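Local coordinates for protein endo-beta-mannanase (Opitutaceae bacterium TAV5, PDB 7BOB) that probably removes mannose units from the ends of beta-1,4-mannan chains, as a homotrimeric exo-beta-1,4-mannosidase of glycoside hydrolase family 5, at residues 22-27 and 317-322; 283-288 and 336-341; 297-302 and 349-354. One frame throughout, in Å; residues are numbered along the deposited sequence.

Contact 1: residues 22-27 and 317-322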
ATOM      1  N   ALA A  22      -1.089 -39.810  -4.408  1.00 44.50           N
ATOM      2  CA  ALA A  22      -1.927 -38.667  -4.745  1.00 43.54           C
ATOM      3  C   ALA A  22      -2.591 -38.107  -3.500  1.00 45.85           C
ATOM      4  O   ALA A  22      -2.938 -38.842  -2.568  1.00 44.45           O
ATOM      5  CB  ALA A  22      -3.041 -39.022  -5.745  1.00 43.81           C
ATOM      6  N   ASN A  23      -2.780 -36.789  -3.507  1.00 45.34           N
ATOM      7  CA  ASN A  23      -3.754 -36.170  -2.622  1.00 42.14           C
ATOM      8  C   ASN A  23      -5.156 -36.544  -3.095  1.00 44.33           C
ATOM      9  O   ASN A  23      -5.407 -36.636  -4.303  1.00 43.71           O
ATOM     10  CB  ASN A  23      -3.566 -34.649  -2.621  1.00 38.62           C
ATOM     11  CG  ASN A  23      -2.192 -34.234  -2.119  1.00 45.23           C
ATOM     12  OD1 ASN A  23      -2.010 -33.948  -0.931  1.00 44.96           O
ATOM     13  ND2 ASN A  23      -1.208 -34.195  -3.029  1.00 41.88           N
ATOM     14  N   TYR A  24      -6.089 -36.738  -2.147  1.00 43.36           N
ATOM     15  CA  TYR A  24      -7.360 -37.378  -2.487  1.00 46.09           C
ATOM     16  C   TYR A  24      -8.584 -36.650  -1.971  1.00 43.35           C
ATOM     17  O   TYR A  24      -8.684 -36.365  -0.773  1.00 45.81           O
ATOM     18  CB  TYR A  24      -7.437 -38.811  -1.955  1.00 40.87           C
ATOM     19  CG  TYR A  24      -8.738 -39.469  -2.332  1.00 41.48           C
ATOM     20  CD1 TYR A  24      -9.005 -39.832  -3.649  1.00 44.14           C
ATOM     21  CD2 TYR A  24      -9.710 -39.716  -1.379  1.00 42.97           C
ATOM     22  CE1 TYR A  24     -10.191 -40.434  -4.002  1.00 41.52           C
ATOM     23  CE2 TYR A  24     -10.902 -40.318  -1.717  1.00 44.07           C
ATOM     24  CZ  TYR A  24     -11.141 -40.675  -3.025  1.00 46.03           C
ATOM     25  OH  TYR A  24     -12.344 -41.276  -3.327  1.00 46.11           O
ATOM     26  N   TRP A  25      -9.544 -36.432  -2.876  1.00 47.29           N
ATOM     27  CA  TRP A  25     -10.969 -36.213  -2.595  1.00 42.91           C
ATOM     28  C   TRP A  25     -11.743 -37.042  -3.615  1.00 45.58           C
ATOM     29  O   TRP A  25     -11.323 -37.137  -4.772  1.00 46.07           O
ATOM     30  CB  TRP A  25     -11.420 -34.750  -2.718  1.00 43.64           C
ATOM     31  CG  TRP A  25     -10.912 -33.801  -1.689  1.00 43.00           C
ATOM     32  CD1 TRP A  25     -10.016 -32.787  -1.892  1.00 45.13           C
ATOM     33  CD2 TRP A  25     -11.299 -33.724  -0.314  1.00 44.31           C
ATOM     34  NE1 TRP A  25      -9.801 -32.104  -0.722  1.00 45.01           N
ATOM     35  CE2 TRP A  25     -10.576 -32.654   0.263  1.00 43.66           C
ATOM     36  CE3 TRP A  25     -12.171 -34.462   0.489  1.00 43.30           C
ATOM     37  CZ2 TRP A  25     -10.703 -32.301   1.603  1.00 42.68           C
ATOM     38  CZ3 TRP A  25     -12.304 -34.102   1.834  1.00 47.53           C
ATOM     39  CH2 TRP A  25     -11.573 -33.032   2.373  1.00 46.85           C
ATOM     40  N   PRO A  26     -12.876 -37.635  -3.240  1.00 44.20           N
ATOM     41  CA  PRO A  26     -13.697 -38.327  -4.245  1.00 48.72           C
ATOM     42  C   PRO A  26     -14.169 -37.373  -5.331  1.00 48.77           C
ATOM     43  O   PRO A  26     -14.383 -36.185  -5.092  1.00 48.74           O
ATOM     44  CB  PRO A  26     -14.889 -38.856  -3.434  1.00 46.80           C
ATOM     45  CG  PRO A  26     -14.491 -38.710  -2.004  1.00 47.51           C
ATOM     46  CD  PRO A  26     -13.554 -37.560  -1.939  1.00 43.46           C
ATOM     47  N   ALA A  27     -14.346 -37.917  -6.541  1.00 48.31           N
ATOM     48  CA  ALA A  27     -14.866 -37.124  -7.653  1.00 46.69           C
ATOM     49  C   ALA A  27     -16.248 -36.542  -7.355  1.00 50.65           C
ATOM     50  O   ALA A  27     -16.539 -35.392  -7.719  1.00 46.81           O
ATOM     51  CB  ALA A  27     -14.953 -37.978  -8.909  1.00 45.51           C
ATOM     52  N   TRP A 317      -1.320 -33.714  -7.124  1.00 43.41           N
ATOM     53  CA  TRP A 317      -2.582 -33.019  -6.861  1.00 45.68           C
ATOM     54  C   TRP A 317      -3.391 -32.941  -8.151  1.00 44.77           C
ATOM     55  O   TRP A 317      -2.947 -32.315  -9.111  1.00 48.57           O
ATOM     56  CB  TRP A 317      -2.379 -31.587  -6.317  1.00 44.75           C
ATOM     57  CG  TRP A 317      -3.718 -31.097  -5.854  1.00 44.70           C
ATOM     58  CD1 TRP A 317      -4.766 -30.688  -6.641  1.00 43.55           C
ATOM     59  CD2 TRP A 317      -4.205 -31.099  -4.507  1.00 46.39           C
ATOM     60  NE1 TRP A 317      -5.873 -30.417  -5.855  1.00 49.40           N
ATOM     61  CE2 TRP A 317      -5.553 -30.657  -4.544  1.00 47.27           C
ATOM     62  CE3 TRP A 317      -3.626 -31.399  -3.271  1.00 45.83           C
ATOM     63  CZ2 TRP A 317      -6.334 -30.537  -3.393  1.00 45.17           C
ATOM     64  CZ3 TRP A 317      -4.415 -31.283  -2.115  1.00 44.71           C
ATOM     65  CH2 TRP A 317      -5.747 -30.859  -2.192  1.00 44.92           C
ATOM     66  N   CYS A 318      -4.588 -33.524  -8.173  1.00 45.56           N
ATOM     67  CA  CYS A 318      -5.106 -34.432  -7.153  1.00 46.68           C
ATOM     68  C   CYS A 318      -5.594 -35.695  -7.910  1.00 46.74           C
ATOM     69  O   CYS A 318      -5.479 -35.772  -9.146  1.00 43.64           O
ATOM     70  CB  CYS A 318      -6.229 -33.762  -6.345  1.00 46.77           C
ATOM     71  SG  CYS A 318      -7.640 -33.339  -7.391  1.00 48.06           S
ATOM     72  N   PHE A 319      -6.131 -36.689  -7.198  1.00 45.69           N
ATOM     73  CA  PHE A 319      -6.275 -38.004  -7.820  1.00 43.79           C
ATOM     74  C   PHE A 319      -7.309 -37.990  -8.940  1.00 47.55           C
ATOM     75  O   PHE A 319      -7.042 -38.485 -10.040  1.00 46.46           O
ATOM     76  CB  PHE A 319      -6.634 -39.059  -6.781  1.00 46.80           C
ATOM     77  CG  PHE A 319      -6.622 -40.472  -7.332  1.00 44.77           C
ATOM     78  CD1 PHE A 319      -5.504 -40.961  -8.013  1.00 49.33           C
ATOM     79  CD2 PHE A 319      -7.727 -41.294  -7.197  1.00 47.92           C
ATOM     80  CE1 PHE A 319      -5.490 -42.265  -8.539  1.00 50.30           C
ATOM     81  CE2 PHE A 319      -7.733 -42.598  -7.702  1.00 48.89           C
ATOM     82  CZ  PHE A 319      -6.606 -43.088  -8.382  1.00 49.39           C
ATOM     83  N   LYS A 320      -8.492 -37.435  -8.679  1.00 46.24           N
ATOM     84  CA  LYS A 320      -9.632 -37.483  -9.587  1.00 47.38           C
ATOM     85  C   LYS A 320     -10.008 -36.084 -10.046  1.00 49.51           C
ATOM     86  O   LYS A 320      -9.778 -35.101  -9.333  1.00 47.90           O
ATOM     87  CB  LYS A 320     -10.871 -38.095  -8.911  1.00 48.97           C
ATOM     88  CG  LYS A 320     -10.767 -39.602  -8.604  1.00 53.97           C
ATOM     89  CD  LYS A 320     -10.748 -40.427  -9.878  1.00 53.02           C
ATOM     90  CE  LYS A 320     -12.150 -40.803 -10.332  1.00 58.30           C
ATOM     91  NZ  LYS A 320     -12.645 -42.020  -9.641  1.00 55.50           N
ATOM     92  N   ASP A 321     -10.614 -36.002 -11.230  1.00 47.33           N
ATOM     93  CA  ASP A 321     -11.416 -34.829 -11.543  1.00 47.32           C
ATOM     94  C   ASP A 321     -12.585 -34.760 -10.555  1.00 50.98           C
ATOM     95  O   ASP A 321     -13.083 -35.787 -10.074  1.00 53.23           O
ATOM     96  CB  ASP A 321     -11.933 -34.879 -12.984  1.00 46.11           C
ATOM     97  CG  ASP A 321     -10.812 -34.756 -14.036  1.00 55.36           C
ATOM     98  OD1 ASP A 321      -9.745 -34.166 -13.752  1.00 49.29           O
ATOM     99  OD2 ASP A 321     -11.007 -35.278 -15.157  1.00 60.69           O
ATOM    100  N   ILE A 322     -13.010 -33.545 -10.227  1.00 48.03           N
ATOM    101  CA  ILE A 322     -14.039 -33.343  -9.206  1.00 48.45           C
ATOM    102  C   ILE A 322     -15.148 -32.495  -9.816  1.00 49.55           C
ATOM    103  O   ILE A 322     -15.053 -31.262  -9.806  1.00 49.21           O
ATOM    104  CB  ILE A 322     -13.443 -32.681  -7.958  1.00 48.73           C
ATOM    105  CG1 ILE A 322     -12.328 -33.559  -7.378  1.00 45.87           C
ATOM    106  CG2 ILE A 322     -14.543 -32.331  -6.917  1.00 46.96           C
ATOM    107  CD1 ILE A 322     -11.503 -32.865  -6.329  1.00 45.76           C
TER
HETATM  108  O   HOH W   1      -9.121 -36.289  -6.060  1.00 44.65           O
HETATM  109  O   HOH W   2     -13.914 -40.485  -7.202  1.00 49.35           O

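Contact 2: residues 283-288 and 336-341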
ATOM      1  N   GLY A 283       1.597 -30.612  -9.390  1.00 43.64           N
ATOM      2  CA  GLY A 283       0.564 -30.816 -10.389  1.00 47.09           C
ATOM      3  C   GLY A 283       0.839 -29.973 -11.606  1.00 44.57           C
ATOM      4  O   GLY A 283       1.677 -29.070 -11.572  1.00 45.74           O
ATOM      5  N   THR A 284       0.148 -30.299 -12.695  1.00 45.04           N
ATOM      6  CA  THR A 284       0.278 -29.470 -13.886  1.00 45.27           C
ATOM      7  C   THR A 284      -0.824 -28.438 -14.015  1.00 42.23           C
ATOM      8  O   THR A 284      -0.652 -27.482 -14.775  1.00 42.29           O
ATOM      9  CB  THR A 284       0.284 -30.312 -15.168  1.00 43.24           C
ATOM     10  OG1 THR A 284      -0.927 -31.078 -15.230  1.00 46.03           O
ATOM     11  CG2 THR A 284       1.515 -31.230 -15.219  1.00 43.68           C
ATOM     12  N   ILE A 285      -1.945 -28.617 -13.299  1.00 46.35           N
ATOM     13  CA  ILE A 285      -3.098 -27.715 -13.333  1.00 43.50           C
ATOM     14  C   ILE A 285      -3.828 -27.862 -14.662  1.00 42.72           C
ATOM     15  O   ILE A 285      -5.011 -28.213 -14.703  1.00 43.41           O
ATOM     16  CB  ILE A 285      -2.709 -26.238 -13.080  1.00 44.12           C
ATOM     17  CG1 ILE A 285      -2.050 -26.086 -11.706  1.00 46.24           C
ATOM     18  CG2 ILE A 285      -3.963 -25.326 -13.206  1.00 41.48           C
ATOM     19  CD1 ILE A 285      -2.996 -26.463 -10.536  1.00 42.53           C
ATOM     20  N   LEU A 286      -3.158 -27.551 -15.760  1.00 43.29           N
ATOM     21  CA  LEU A 286      -3.723 -27.888 -17.058  1.00 44.12           C
ATOM     22  C   LEU A 286      -3.589 -29.390 -17.235  1.00 47.33           C
ATOM     23  O   LEU A 286      -2.491 -29.941 -17.063  1.00 46.40           O
ATOM     24  CB  LEU A 286      -3.006 -27.132 -18.174  1.00 44.01           C
ATOM     25  CG  LEU A 286      -2.811 -25.630 -17.933  1.00 41.89           C
ATOM     26  CD1 LEU A 286      -1.917 -25.034 -19.019  1.00 46.15           C
ATOM     27  CD2 LEU A 286      -4.158 -24.865 -17.845  1.00 43.28           C
ATOM     28  N   THR A 287      -4.711 -30.071 -17.505  1.00 43.82           N
ATOM     29  CA  THR A 287      -4.637 -31.515 -17.720  1.00 48.52           C
ATOM     30  C   THR A 287      -5.510 -31.975 -18.887  1.00 48.42           C
ATOM     31  O   THR A 287      -5.803 -33.172 -18.989  1.00 51.78           O
ATOM     32  CB  THR A 287      -5.051 -32.309 -16.462  1.00 49.50           C
ATOM     33  OG1 THR A 287      -6.441 -32.108 -16.215  1.00 46.21           O
ATOM     34  CG2 THR A 287      -4.248 -31.908 -15.215  1.00 48.18           C
ATOM     35  N   SER A 288      -5.930 -31.071 -19.768  1.00 49.30           N
ATOM     36  CA  SER A 288      -6.805 -31.447 -20.869  1.00 50.94           C
ATOM     37  C   SER A 288      -6.025 -32.208 -21.945  1.00 54.76           C
ATOM     38  O   SER A 288      -4.796 -32.318 -21.906  1.00 49.37           O
ATOM     39  CB  SER A 288      -7.490 -30.211 -21.467  1.00 55.84           C
ATOM     40  OG  SER A 288      -6.649 -29.529 -22.398  1.00 60.84           O
ATOM     41  N   SER A 336     -11.750 -28.233 -10.647  1.00 47.44           N
ATOM     42  CA  SER A 336     -12.567 -29.386 -10.999  1.00 45.03           C
ATOM     43  C   SER A 336     -11.874 -30.352 -11.951  1.00 49.65           C
ATOM     44  O   SER A 336     -12.438 -31.421 -12.226  1.00 48.65           O
ATOM     45  CB  SER A 336     -13.891 -28.933 -11.631  1.00 48.54           C
ATOM     46  OG  SER A 336     -13.710 -28.575 -12.994  1.00 50.67           O
ATOM     47  N   GLU A 337     -10.690 -30.009 -12.462  1.00 50.68           N
ATOM     48  CA  GLU A 337     -10.051 -30.776 -13.537  1.00 51.09           C
ATOM     49  C   GLU A 337      -8.554 -30.935 -13.275  1.00 48.51           C
ATOM     50  O   GLU A 337      -7.713 -30.731 -14.152  1.00 48.61           O
ATOM     51  CB  GLU A 337     -10.293 -30.117 -14.896  1.00 52.74           C
ATOM     52  CG  GLU A 337     -10.161 -31.107 -16.051  1.00 60.28           C
ATOM     53  CD  GLU A 337     -10.379 -30.476 -17.417  1.00 63.67           C
ATOM     54  OE1 GLU A 337     -11.168 -29.514 -17.515  1.00 66.71           O
ATOM     55  OE2 GLU A 337      -9.764 -30.954 -18.397  1.00 69.10           O
ATOM     56  N   LEU A 338      -8.204 -31.305 -12.048  1.00 47.05           N
ATOM     57  CA  LEU A 338      -6.818 -31.550 -11.680  1.00 46.37           C
ATOM     58  C   LEU A 338      -6.505 -33.041 -11.543  1.00 46.50           C
ATOM     59  O   LEU A 338      -5.413 -33.397 -11.075  1.00 42.45           O
ATOM     60  CB  LEU A 338      -6.507 -30.814 -10.379  1.00 43.55           C
ATOM     61  CG  LEU A 338      -6.840 -29.308 -10.478  1.00 46.12           C
ATOM     62  CD1 LEU A 338      -6.522 -28.597  -9.183  1.00 44.83           C
ATOM     63  CD2 LEU A 338      -6.070 -28.668 -11.660  1.00 44.25           C
ATOM     64  N   GLY A 339      -7.444 -33.913 -11.902  1.00 46.19           N
ATOM     65  CA  GLY A 339      -7.254 -35.334 -11.652  1.00 47.38           C
ATOM     66  C   GLY A 339      -6.069 -35.899 -12.424  1.00 50.01           C
ATOM     67  O   GLY A 339      -5.778 -35.491 -13.555  1.00 48.52           O
ATOM     68  N   LEU A 340      -5.353 -36.820 -11.783  1.00 48.68           N
ATOM     69  CA  LEU A 340      -4.464 -37.698 -12.524  1.00 49.10           C
ATOM     70  C   LEU A 340      -5.259 -38.636 -13.417  1.00 52.73           C
ATOM     71  O   LEU A 340      -4.760 -39.083 -14.462  1.00 49.18           O
ATOM     72  CB  LEU A 340      -3.583 -38.491 -11.556  1.00 45.77           C
ATOM     73  CG  LEU A 340      -2.787 -39.654 -12.165  1.00 48.13           C
ATOM     74  CD1 LEU A 340      -1.542 -39.149 -12.943  1.00 47.47           C
ATOM     75  CD2 LEU A 340      -2.414 -40.682 -11.101  1.00 44.57           C
ATOM     76  N   VAL A 341      -6.518 -38.860 -13.064  1.00 53.07           N
ATOM     77  CA  VAL A 341      -7.344 -39.919 -13.608  1.00 54.45           C
ATOM     78  C   VAL A 341      -8.699 -39.340 -14.010  1.00 55.40           C
ATOM     79  O   VAL A 341      -9.258 -38.493 -13.303  1.00 54.87           O
ATOM     80  CB  VAL A 341      -7.481 -41.030 -12.549  1.00 57.40           C
ATOM     81  CG1 VAL A 341      -8.725 -41.820 -12.754  1.00 54.47           C
ATOM     82  CG2 VAL A 341      -6.219 -41.905 -12.526  1.00 52.73           C
TER

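Contact 3: residues 297-302 and 349-354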
ATOM      1  N   ALA A 297       6.024 -33.516 -21.210  1.00 44.35           N
ATOM      2  CA  ALA A 297       7.400 -33.013 -21.214  1.00 46.57           C
ATOM      3  C   ALA A 297       7.729 -32.292 -19.911  1.00 47.96           C
ATOM      4  O   ALA A 297       8.849 -32.417 -19.391  1.00 43.71           O
ATOM      5  CB  ALA A 297       7.624 -32.078 -22.406  1.00 43.51           C
ATOM      6  N   TYR A 298       6.759 -31.544 -19.358  1.00 42.60           N
ATOM      7  CA  TYR A 298       6.987 -30.859 -18.092  1.00 43.83           C
ATOM      8  C   TYR A 298       7.316 -31.852 -16.989  1.00 42.11           C
ATOM      9  O   TYR A 298       8.275 -31.663 -16.226  1.00 44.59           O
ATOM     10  CB  TYR A 298       5.751 -30.027 -17.720  1.00 45.68           C
ATOM     11  CG  TYR A 298       5.791 -29.434 -16.332  1.00 44.86           C
ATOM     12  CD1 TYR A 298       6.488 -28.255 -16.079  1.00 46.47           C
ATOM     13  CD2 TYR A 298       5.107 -30.034 -15.277  1.00 47.13           C
ATOM     14  CE1 TYR A 298       6.522 -27.695 -14.812  1.00 44.64           C
ATOM     15  CE2 TYR A 298       5.115 -29.470 -13.997  1.00 45.61           C
ATOM     16  CZ  TYR A 298       5.828 -28.308 -13.772  1.00 49.10           C
ATOM     17  OH  TYR A 298       5.856 -27.759 -12.508  1.00 52.22           O
ATOM     18  N   LEU A 299       6.520 -32.918 -16.887  1.00 41.69           N
ATOM     19  CA  LEU A 299       6.740 -33.884 -15.825  1.00 44.98           C
ATOM     20  C   LEU A 299       8.084 -34.570 -15.991  1.00 46.80           C
ATOM     21  O   LEU A 299       8.807 -34.769 -15.004  1.00 44.53           O
ATOM     22  CB  LEU A 299       5.603 -34.903 -15.792  1.00 44.71           C
ATOM     23  CG  LEU A 299       4.244 -34.314 -15.383  1.00 47.36           C
ATOM     24  CD1 LEU A 299       3.166 -35.370 -15.445  1.00 44.38           C
ATOM     25  CD2 LEU A 299       4.295 -33.678 -14.000  1.00 44.32           C
ATOM     26  N   ARG A 300       8.460 -34.893 -17.240  1.00 44.47           N
ATOM     27  CA  ARG A 300       9.746 -35.547 -17.464  1.00 49.44           C
ATOM     28  C   ARG A 300      10.911 -34.648 -17.094  1.00 48.84           C
ATOM     29  O   ARG A 300      12.018 -35.153 -16.871  1.00 48.92           O
ATOM     30  CB  ARG A 300       9.872 -36.022 -18.926  1.00 46.84           C
ATOM     31  CG  ARG A 300       9.086 -37.332 -19.130  1.00 48.15           C
ATOM     32  CD  ARG A 300       8.571 -37.512 -20.553  1.00 48.51           C
ATOM     33  NE  ARG A 300       7.708 -38.689 -20.621  1.00 49.05           N
ATOM     34  CZ  ARG A 300       8.149 -39.948 -20.533  1.00 50.03           C
ATOM     35  NH1 ARG A 300       9.443 -40.190 -20.389  1.00 46.58           N
ATOM     36  NH2 ARG A 300       7.296 -40.966 -20.576  1.00 47.42           N
ATOM     37  N   ALA A 301      10.700 -33.330 -17.024  1.00 44.01           N
ATOM     38  CA  ALA A 301      11.770 -32.477 -16.532  1.00 43.41           C
ATOM     39  C   ALA A 301      11.724 -32.326 -15.008  1.00 47.22           C
ATOM     40  O   ALA A 301      12.734 -32.533 -14.324  1.00 49.56           O
ATOM     41  CB  ALA A 301      11.704 -31.101 -17.213  1.00 44.02           C
ATOM     42  N   ILE A 302      10.567 -31.985 -14.444  1.00 43.77           N
ATOM     43  CA  ILE A 302      10.603 -31.532 -13.057  1.00 46.33           C
ATOM     44  C   ILE A 302      10.780 -32.676 -12.068  1.00 47.61           C
ATOM     45  O   ILE A 302      11.405 -32.482 -11.019  1.00 47.67           O
ATOM     46  CB  ILE A 302       9.352 -30.707 -12.726  1.00 46.28           C
ATOM     47  CG1 ILE A 302       8.103 -31.551 -12.907  1.00 44.58           C
ATOM     48  CG2 ILE A 302       9.320 -29.423 -13.575  1.00 43.98           C
ATOM     49  CD1 ILE A 302       7.181 -31.471 -11.713  1.00 49.46           C
ATOM     50  N   LYS A 349      -4.377 -38.842 -20.639  1.00 57.02           N
ATOM     51  CA  LYS A 349      -3.353 -38.672 -21.654  1.00 57.72           C
ATOM     52  C   LYS A 349      -2.496 -37.454 -21.307  1.00 58.18           C
ATOM     53  O   LYS A 349      -3.021 -36.359 -21.062  1.00 54.21           O
ATOM     54  CB  LYS A 349      -4.004 -38.523 -23.030  1.00 60.78           C
ATOM     55  CG  LYS A 349      -3.029 -38.499 -24.198  1.00 61.15           C
ATOM     56  CD  LYS A 349      -3.721 -37.970 -25.451  1.00 68.05           C
ATOM     57  CE  LYS A 349      -2.729 -37.634 -26.563  1.00 68.32           C
ATOM     58  NZ  LYS A 349      -3.441 -37.189 -27.798  1.00 70.97           N
ATOM     59  N   GLY A 350      -1.182 -37.660 -21.226  1.00 53.47           N
ATOM     60  CA  GLY A 350      -0.248 -36.617 -20.868  1.00 51.03           C
ATOM     61  C   GLY A 350       0.395 -36.788 -19.507  1.00 51.98           C
ATOM     62  O   GLY A 350       1.494 -36.257 -19.290  1.00 51.93           O
ATOM     63  N   LEU A 351      -0.230 -37.535 -18.595  1.00 47.45           N
ATOM     64  CA  LEU A 351       0.249 -37.640 -17.221  1.00 48.74           C
ATOM     65  C   LEU A 351       0.833 -39.011 -16.870  1.00 51.34           C
ATOM     66  O   LEU A 351       1.322 -39.188 -15.742  1.00 48.29           O
ATOM     67  CB  LEU A 351      -0.891 -37.284 -16.251  1.00 49.91           C
ATOM     68  CG  LEU A 351      -1.671 -35.970 -16.521  1.00 44.64           C
ATOM     69  CD1 LEU A 351      -2.691 -35.683 -15.425  1.00 49.35           C
ATOM     70  CD2 LEU A 351      -0.739 -34.769 -16.715  1.00 46.10           C
ATOM     71  N   GLU A 352       0.818 -39.974 -17.807  1.00 51.45           N
ATOM     72  CA  GLU A 352       1.276 -41.342 -17.524  1.00 54.77           C
ATOM     73  C   GLU A 352       2.686 -41.374 -16.954  1.00 50.01           C
ATOM     74  O   GLU A 352       3.031 -42.299 -16.212  1.00 48.65           O
ATOM     75  CB  GLU A 352       1.236 -42.220 -18.790  1.00 53.90           C
ATOM     76  CG  GLU A 352       0.053 -41.948 -19.738  1.00 60.39           C
ATOM     77  CD  GLU A 352       0.249 -40.660 -20.570  1.00 66.70           C
ATOM     78  OE1 GLU A 352       1.420 -40.250 -20.789  1.00 69.99           O
ATOM     79  OE2 GLU A 352      -0.760 -40.042 -20.985  1.00 64.08           O
ATOM     80  N   TYR A 353       3.503 -40.362 -17.253  1.00 46.23           N
ATOM     81  CA  TYR A 353       4.887 -40.416 -16.801  1.00 47.72           C
ATOM     82  C   TYR A 353       4.997 -40.440 -15.284  1.00 46.80           C
ATOM     83  O   TYR A 353       5.928 -41.056 -14.752  1.00 46.72           O
ATOM     84  CB  TYR A 353       5.699 -39.237 -17.332  1.00 47.90           C
ATOM     85  CG  TYR A 353       7.104 -39.299 -16.812  1.00 48.09           C
ATOM     86  CD1 TYR A 353       7.966 -40.329 -17.221  1.00 51.53           C
ATOM     87  CD2 TYR A 353       7.568 -38.374 -15.889  1.00 45.55           C
ATOM     88  CE1 TYR A 353       9.261 -40.415 -16.746  1.00 49.34           C
ATOM     89  CE2 TYR A 353       8.869 -38.442 -15.404  1.00 49.15           C
ATOM     90  CZ  TYR A 353       9.712 -39.476 -15.837  1.00 52.48           C
ATOM     91  OH  TYR A 353      11.007 -39.566 -15.367  1.00 50.77           O
ATOM     92  N   PHE A 354       4.106 -39.741 -14.565  1.00 45.97           N
ATOM     93  CA  PHE A 354       4.151 -39.850 -13.107  1.00 45.07           C
ATOM     94  C   PHE A 354       4.053 -41.309 -12.663  1.00 45.87           C
ATOM     95  O   PHE A 354       4.747 -41.731 -11.732  1.00 47.48           O
ATOM     96  CB  PHE A 354       3.038 -39.034 -12.449  1.00 44.76           C
ATOM     97  CG  PHE A 354       3.043 -39.134 -10.945  1.00 42.88           C
ATOM     98  CD1 PHE A 354       4.235 -38.999 -10.240  1.00 43.15           C
ATOM     99  CD2 PHE A 354       1.875 -39.403 -10.243  1.00 43.59           C
ATOM    100  CE1 PHE A 354       4.264 -39.101  -8.864  1.00 46.86           C
ATOM    101  CE2 PHE A 354       1.893 -39.511  -8.854  1.00 43.13           C
ATOM    102  CZ  PHE A 354       3.078 -39.358  -8.158  1.00 43.05           C
TER

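Contact 1: residues 22-27 and 317-322
Trp-317 lays the six-membered part of its indole beside Asn-23, its CE3 3.3 Å from Asn-23 CB and the ring plane 35° from that of the amide. With CG anti to the backbone N (chi1 -170°), the ring turns in toward strand 20-23. The amide itself is used up elsewhere: OD1 meets Arg-58, ND2 the carbonyls of Trp-316 and Gln-280. With an alanine here, Arg-58 and the two carbonyls would probably lose their common partner and a gap would open beside the indole. Cys-318 follows a cis peptide bond. Next, Phe-319 N donates to Asn-23 O (3.0 Å), meeting the carbonyl almost head-on, although the bond is bent at the hydrogen (133°). Phe-319 CB also packs on Ala-22 CB at 3.7 Å and comes up to the edge of the Tyr-24 ring. Lys-320 N reaches Trp-25 O through one water, while its NZ, salt-bridged to Asp-45, shares a second water with Ala-27 N. The carbonyl O of Asp-321 accepts a CA-H contact from Ala-27 CA at 3.3 Å. Ile-322 sets CD1 4.1 Å from Trp-25 CB. This is the seam of a (beta/alpha)8 barrel, where first and eighth strands run out side by side; in family 5 a tryptophan before a cis peptide here commonly lines the sugar-binding cleft.

Contact 2: residues 283-288 and 336-341
The flat groups meeting here are the peptide carbonyl and the carboxylate of Glu-337, approached by Thr-287 and Ser-288. Above the plane of the carbonyl, 41° out of it, sits Thr-287 OG1, which donates a 2.8 Å hydrogen bond to Glu-337 O. The carboxylate is met at one oxygen, OE2, with Ser-288 CB 3.9 Å away, a packing contact. Glu-337 arrives there on an extended chain, CG anti to the backbone N (chi1 -157°), and its CG passes alongside Thr-287 OG1.

Beside this polar pair lies an apolar one. Ile-285 and Leu-338 stand side by side pointing the same way, Ile-285 CD1 3.9 Å from Leu-338 CD2. The same CD2 methyl also presses on the backbone of Ile-285, 3.3 Å from Ile-285 O. Ile-285 can present its carbonyl in this way because the chain makes a classic gamma turn at that residue (phi 72°), closed by a weak bond from Leu-286 N to Thr-284 O. Thr-284 OG1 adds a second clasp across the turn, donating to Leu-286 O at 2.7 Å.

Thr-287 OG1 is also bonded to Lys-348 NZ, which in addition reaches Gly-339 O. A neighbouring subunit covers the outer side: its Tyr-495 packs on Ile-285 and Leu-286, and its Glu-491 takes a hydrogen bond from Ser-288 OG. The hydroxyl of Thr-287 thus does two jobs, giving its proton to Glu-337 O and taking a hydrogen bond from Lys-348 NZ on its oxygen; the nearby positive charge would be expected to polarise the hydroxyl and strengthen its bond to Glu-337 O. The two loops are so joined at the subunit interface itself.

Contact 3: residues 297-302 and 349-354
Arg-300 lays its aliphatic stem across the ring of Tyr-353: CG stands over the middle of one face, 3.5 Å from the ring centroid and 8° off the normal, a CH-pi contact. Beyond it the chain runs extended to NE and sets one face of the guanidinium against the ring, with Tyr-353 CD1 over its centre, 3.3 Å from Arg-300 CZ. The two planes are inclined by 41°, which makes this a tilted overlap and not a flat stack. A salt bridge from NE to Asp-296, a turn earlier on the same helix, holds the guanidinium in place.

Tyr-353 reaches the arginine with its CG anti to the backbone N (chi1 178°), which swings the ring across to helix 292-309. There it also meets Leu-299, whose CB lies 4.0 Å from Tyr-353 CD2. The far end of Leu-299 goes to the loop residue just before helix 352-364, CD1 4.2 Å from Leu-351 CD2. Just before this, Gly-350 has a backbone conformation at which a side chain would jam against the preceding carbonyl O. Leu-351 and Phe-354 continue inward to Trp-316 of the barrel wall, and Phe-354 meets Phe-282 edge-to-face. The arrangement is helix packing in the outer layer of a (beta/alpha)8 barrel, between the helices that follow the seventh and eighth strands.

Overall arrangement
The three contacts step outward from the seam of the barrel to its helical shell. Contacts 1 and 2 have centres about 9 Å apart and touch directly: Cys-318 O and Leu-340 N, 2.8 Å apart, are probably hydrogen-bonded, and Asp-321 OD1, salt-bridged to Lys-348, also meets Gly-339 N; the same lysine bonds Thr-287. Contact 3 lies about 12 Å from contact 2, centre to centre, and packs on it through Leu-351 and Leu-299. Contacts 1 and 3, about 17 Å apart between centres, do not touch. Contacts 1 and 2 use loops leaving the C-terminal ends of strands, the end where family 5 enzymes carry their active site, whereas contact 3 joins the helices outside.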